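Putative membrane protein COG4129 (Clostridium difficile, PDB 3KMI) is a putative membrane protein of unproven function, probably an aromatic acid exporter, represented here by its helical C-terminal domain. Local coordinates at residues 46-49 against 50-54; 100-103 against 104-107. All coordinates share one frame; numbering follows the deposited sequence.

Contact 1. Residues 46-49 against 50-54; sequences YTLN and SLIDS
S50 turns back on Y46, one helical turn before it, and grips the same carbonyl oxygen twice. Its amide donates to Y46 O in the ordinary i to i+4 bond, and its hydroxyl OG donates to Y46 O at 2.9 Å. The two donors come from opposite faces of the carbonyl plane, the hydroxyl standing 36° out of it. With OG anti to its own carbonyl carbon (chi1 -60°), the hydroxyl points back toward the preceding turn, where Y46 O lies. Serine suits the place: its hydroxyl is short enough to bend back to the main chain, and it also lies over one face of the Y46 ring, offset toward the hydroxyl-bearing rim, with S50 OG 3.4 Å from Y46 CZ.

N49 O accepts from D53 N, while its amide oxygen OD1 accepts from the guanidinium NH1 of R85, so asparagine links this helix to helix 68-95. I52 repeats the step with L48: besides the backbone bond from I52 N to L48 O, I52 CD1 meets L48 CG at 3.8 Å. L48 packs on R85 and L88, I52 on I81 and R85 and on L17 of helix 7-33. These two buried residues, with Y46 and D53 exposed, mark an amphipathic helix of an antiparallel helical bundle.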
ATOM      1  N   TYR A  46      -0.377  12.900 -13.896  1.00 10.84           N
ATOM      2  CA  TYR A  46      -0.873  12.655 -15.229  1.00 12.27           C
ATOM      3  C   TYR A  46       0.235  12.314 -16.226  1.00 12.02           C
ATOM      4  O   TYR A  46       0.077  11.419 -17.022  1.00 12.50           O
ATOM      5  CB  TYR A  46      -1.662  13.860 -15.742  1.00 13.11           C
ATOM      6  CG  TYR A  46      -2.237  13.585 -17.101  1.00 19.20           C
ATOM      7  CD1 TYR A  46      -3.244  12.619 -17.272  1.00 23.89           C
ATOM      8  CD2 TYR A  46      -1.749  14.245 -18.235  1.00 25.19           C
ATOM      9  CE1 TYR A  46      -3.792  12.364 -18.548  1.00 26.92           C
ATOM     10  CE2 TYR A  46      -2.290  13.984 -19.518  1.00 27.75           C
ATOM     11  CZ  TYR A  46      -3.312  13.044 -19.656  1.00 27.04           C
ATOM     12  OH  TYR A  46      -3.845  12.778 -20.901  1.00 26.31           O
ATOM     13  N   THR A  47       1.350  13.026 -16.185  1.00 12.08           N
ATOM     14  CA  THR A  47       2.462  12.749 -17.102  1.00 12.22           C
ATOM     15  C   THR A  47       2.999  11.320 -16.872  1.00 11.54           C
ATOM     16  O   THR A  47       3.269  10.552 -17.817  1.00 12.06           O
ATOM     17  CB  THR A  47       3.640  13.752 -16.874  1.00 11.25           C
ATOM     18  OG1 THR A  47       3.184  15.093 -17.059  1.00 11.74           O
ATOM     19  CG2 THR A  47       4.858  13.440 -17.785  1.00 13.73           C
ATOM     20  N   LEU A  48       3.181  10.975 -15.613  1.00 11.79           N
ATOM     21  CA  LEU A  48       3.640   9.637 -15.242  1.00 10.12           C
ATOM     22  C   LEU A  48       2.636   8.574 -15.662  1.00 10.12           C
ATOM     23  O   LEU A  48       3.038   7.556 -16.226  1.00 11.07           O
ATOM     24  CB  LEU A  48       3.912   9.548 -13.751  1.00 10.21           C
ATOM     25  CG  LEU A  48       4.024   8.135 -13.140  1.00 11.75           C
ATOM     26  CD1 LEU A  48       5.345   7.544 -13.569  1.00 12.19           C
ATOM     27  CD2 LEU A  48       3.966   8.212 -11.618  1.00 13.09           C
ATOM     28  N   ASN A  49       1.343   8.787 -15.394  1.00 10.91           N
ATOM     29  CA  ASN A  49       0.339   7.827 -15.841  1.00 12.02           C
ATOM     30  C   ASN A  49       0.372   7.684 -17.371  1.00 13.05           C
ATOM     31  O   ASN A  49       0.239   6.564 -17.887  1.00 14.56           O
ATOM     32  CB  ASN A  49      -1.081   8.234 -15.390  1.00 12.34           C
ATOM     33  CG  ASN A  49      -1.366   7.858 -13.935  1.00 13.76           C
ATOM     34  OD1 ASN A  49      -0.722   6.964 -13.371  1.00 13.93           O
ATOM     35  ND2 ASN A  49      -2.352   8.511 -13.341  1.00 11.47           N
ATOM     36  N   SER A  50       0.526   8.809 -18.089  1.00 13.06           N
ATOM     37  CA  SER A  50       0.513   8.748 -19.571  1.00 13.18           C
ATOM     38  C   SER A  50       1.750   7.973 -20.099  1.00 12.24           C
ATOM     39  O   SER A  50       1.656   7.222 -21.088  1.00 11.62           O
ATOM     40  CB  SER A  50       0.430  10.137 -20.191  1.00 12.99           C
ATOM     41  OG  SER A  50      -0.738  10.795 -19.769  1.00 15.58           O
ATOM     42  N   LEU A  51       2.894   8.154 -19.449  1.00 11.32           N
ATOM     43  CA  LEU A  51       4.112   7.367 -19.787  1.00 11.45           C
ATOM     44  C   LEU A  51       4.042   5.888 -19.431  1.00 11.76           C
ATOM     45  O   LEU A  51       4.627   5.009 -20.138  1.00 11.56           O
ATOM     46  CB  LEU A  51       5.373   7.966 -19.118  1.00 12.08           C
ATOM     47  CG  LEU A  51       6.700   7.369 -19.657  1.00 14.28           C
ATOM     48  CD1 LEU A  51       6.832   7.426 -21.152  1.00 13.60           C
ATOM     49  CD2 LEU A  51       7.946   8.023 -19.029  1.00 16.73           C
ATOM     50  N   ILE A  52       3.379   5.583 -18.320  1.00 11.58           N
ATOM     51  CA  ILE A  52       3.161   4.190 -17.958  1.00 11.91           C
ATOM     52  C   ILE A  52       2.297   3.559 -19.036  1.00 12.78           C
ATOM     53  O   ILE A  52       2.585   2.440 -19.505  1.00 11.50           O
ATOM     54  CB  ILE A  52       2.425   4.064 -16.574  1.00 12.07           C
ATOM     55  CG1 ILE A  52       3.423   4.313 -15.434  1.00 12.05           C
ATOM     56  CG2 ILE A  52       1.718   2.677 -16.480  1.00 13.13           C
ATOM     57  CD1 ILE A  52       2.767   4.629 -14.014  1.00 12.95           C
ATOM     58  N   ASP A  53       1.267   4.294 -19.486  1.00 12.92           N
ATOM     59  CA  ASP A  53       0.355   3.730 -20.501  1.00 14.01           C
ATOM     60  C   ASP A  53       1.022   3.570 -21.858  1.00 13.69           C
ATOM     61  O   ASP A  53       0.832   2.559 -22.515  1.00 13.98           O
ATOM     62  CB  ASP A  53      -0.908   4.582 -20.695  1.00 13.46           C
ATOM     63  CG  ASP A  53      -1.841   4.543 -19.481  1.00 15.05           C
ATOM     64  OD1 ASP A  53      -1.783   3.595 -18.659  1.00 14.63           O
ATOM     65  OD2 ASP A  53      -2.625   5.494 -19.344  1.00 17.76           O
ATOM     66  N   SER A  54       1.744   4.593 -22.304  1.00 13.70           N
ATOM     67  CA  SER A  54       2.404   4.483 -23.593  1.00 13.90           C
ATOM     68  C   SER A  54       3.492   3.398 -23.570  1.00 13.96           C
ATOM     69  O   SER A  54       3.689   2.675 -24.565  1.00 14.94           O
ATOM     70  CB  SER A  54       2.910   5.831 -24.106  1.00 14.08           C
ATOM     71  OG  SER A  54       3.770   6.476 -23.195  1.00 15.61           O
TER

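Contact 2. Residues 100-103 against 104-107; sequences STPP and QAHI
T101 lays its methyl over the imidazole of H106, just ahead of a helix N-terminus whose N-cap is P102. The methyl CG2 sits above the middle of the ring in a CH-pi contact, with T101 CG2 3.6 Å from the centroid of the H106 ring and 14° off the normal, and the two side chains cross at about a right angle. Threonine suits this place because its two branches do different work: with CG2 anti to the backbone N, the methyl faces H106, while OG1 bonds to I32 O of helix 7-33.

P102 has no side-chain acceptor with which to cap the helix, but its carbonyl starts the backbone bonding. P102 O accepts from H106 N at 3.1 Å, and more weakly from A105 N. Its ring meets A105, P102 CD lying 3.8 Å from A105 CB, and the small methyl of A105, a buried residue, also packs on I32.

P103 fills the first turn of the helix, where proline is well tolerated: its missing N-H is not needed there, and its ring holds phi at -53°, a helical value. The side chains of Q104 and I107 both touch L135 of helix 124-140. In the next backbone bond I107 N donates to P103 O at 3.0 Å, and I107 CG1 lies 3.6 Å from that same P103 O.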
ATOM      1  N   SER A 100      -1.840  20.546   9.969  1.00 13.02           N
ATOM      2  CA  SER A 100      -0.783  21.317  10.657  1.00 11.96           C
ATOM      3  C   SER A 100       0.533  20.764  10.059  1.00 10.23           C
ATOM      4  O   SER A 100       0.525  19.664   9.504  1.00  9.60           O
ATOM      5  CB  SER A 100      -0.873  20.986  12.150  1.00  9.92           C
ATOM      6  OG  SER A 100      -0.009  21.761  12.959  1.00 16.26           O
ATOM      7  N   THR A 101       1.640  21.484  10.182  1.00  8.76           N
ATOM      8  CA  THR A 101       2.939  20.925   9.813  1.00  8.16           C
ATOM      9  C   THR A 101       3.855  20.943  11.030  1.00  7.59           C
ATOM     10  O   THR A 101       4.708  21.833  11.131  1.00  7.39           O
ATOM     11  CB  THR A 101       3.610  21.720   8.664  1.00  8.84           C
ATOM     12  OG1 THR A 101       2.655  21.944   7.628  1.00 10.56           O
ATOM     13  CG2 THR A 101       4.810  20.957   8.072  1.00  8.31           C
ATOM     14  N   PRO A 102       3.685  19.986  11.980  1.00  6.61           N
ATOM     15  CA  PRO A 102       4.585  19.996  13.169  1.00  6.34           C
ATOM     16  C   PRO A 102       6.055  19.597  12.815  1.00  5.64           C
ATOM     17  O   PRO A 102       6.310  19.213  11.691  1.00  5.29           O
ATOM     18  CB  PRO A 102       3.937  18.960  14.086  1.00  6.52           C
ATOM     19  CG  PRO A 102       3.253  18.024  13.154  1.00  5.91           C
ATOM     20  CD  PRO A 102       2.669  18.925  12.092  1.00  6.78           C
ATOM     21  N   PRO A 103       7.010  19.712  13.764  1.00  5.62           N
ATOM     22  CA  PRO A 103       8.391  19.407  13.444  1.00  5.50           C
ATOM     23  C   PRO A 103       8.577  18.041  12.828  1.00  5.52           C
ATOM     24  O   PRO A 103       9.337  17.927  11.894  1.00  5.54           O
ATOM     25  CB  PRO A 103       9.080  19.475  14.813  1.00  4.89           C
ATOM     26  CG  PRO A 103       8.339  20.506  15.496  1.00  6.38           C
ATOM     27  CD  PRO A 103       6.906  20.277  15.123  1.00  5.79           C
ATOM     28  N   GLN A 104       7.873  17.023  13.320  1.00  5.13           N
ATOM     29  CA  GLN A 104       7.995  15.664  12.750  1.00  6.29           C
ATOM     30  C   GLN A 104       7.523  15.562  11.286  1.00  5.45           C
ATOM     31  O   GLN A 104       8.052  14.764  10.524  1.00  4.22           O
ATOM     32  CB  GLN A 104       7.267  14.639  13.621  1.00  7.28           C
ATOM     33  CG  GLN A 104       7.951  14.307  14.958  1.00 11.05           C
ATOM     34  CD  GLN A 104       9.396  13.810  14.799  1.00 18.52           C
ATOM     35  OE1 GLN A 104      10.316  14.309  15.460  1.00 25.09           O
ATOM     36  NE2 GLN A 104       9.599  12.832  13.927  1.00 20.06           N
ATOM     37  N   ALA A 105       6.532  16.380  10.915  1.00  3.73           N
ATOM     38  CA  ALA A 105       6.100  16.509   9.513  1.00  3.09           C
ATOM     39  C   ALA A 105       7.189  17.144   8.660  1.00  2.79           C
ATOM     40  O   ALA A 105       7.470  16.679   7.566  1.00  2.97           O
ATOM     41  CB  ALA A 105       4.768  17.330   9.420  1.00  2.00           C
ATOM     42  N   HIS A 106       7.812  18.212   9.159  1.00  4.18           N
ATOM     43  CA  HIS A 106       8.972  18.811   8.493  1.00  4.87           C
ATOM     44  C   HIS A 106      10.103  17.773   8.317  1.00  6.59           C
ATOM     45  O   HIS A 106      10.747  17.751   7.293  1.00  7.64           O
ATOM     46  CB  HIS A 106       9.470  20.018   9.293  1.00  4.19           C
ATOM     47  CG  HIS A 106       8.615  21.241   9.154  1.00  2.25           C
ATOM     48  ND1 HIS A 106       8.617  22.022   8.015  1.00  3.21           N
ATOM     49  CD2 HIS A 106       7.785  21.856  10.031  1.00  2.23           C
ATOM     50  CE1 HIS A 106       7.805  23.051   8.185  1.00  3.16           C
ATOM     51  NE2 HIS A 106       7.287  22.973   9.400  1.00  2.11           N
ATOM     52  N   ILE A 107      10.313  16.906   9.302  1.00  6.98           N
ATOM     53  CA  ILE A 107      11.361  15.876   9.221  1.00  8.16           C
ATOM     54  C   ILE A 107      10.986  14.810   8.157  1.00  8.46           C
ATOM     55  O   ILE A 107      11.840  14.368   7.382  1.00  7.86           O
ATOM     56  CB  ILE A 107      11.644  15.261  10.612  1.00  8.31           C
ATOM     57  CG1 ILE A 107      12.448  16.257  11.463  1.00  9.48           C
ATOM     58  CG2 ILE A 107      12.420  13.903  10.517  1.00  8.01           C
ATOM     59  CD1 ILE A 107      12.356  15.979  12.944  1.00 14.74           C
TER

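From the N terminus, helix 7-33 comes first, and both contacts later lean on it: contact 1 through L17 and E20, contact 2 through I32 and V33. Contact 1 then falls in the middle of helix 41-61. Helix 68-95, which packs on contact 1, follows, and contact 2 comes next, where the loop after that helix turns into helix 103-117 and faces helix 124-140. Each contact joins adjoining pieces of chain, so neither closes a long loop; they stand in series and neither nest nor cross. The centres of contact 1 and contact 2 are about 31 Å apart, on opposite sides of the chain's centre. The nearest atoms of contact 1 and contact 2 are about 21 Å apart.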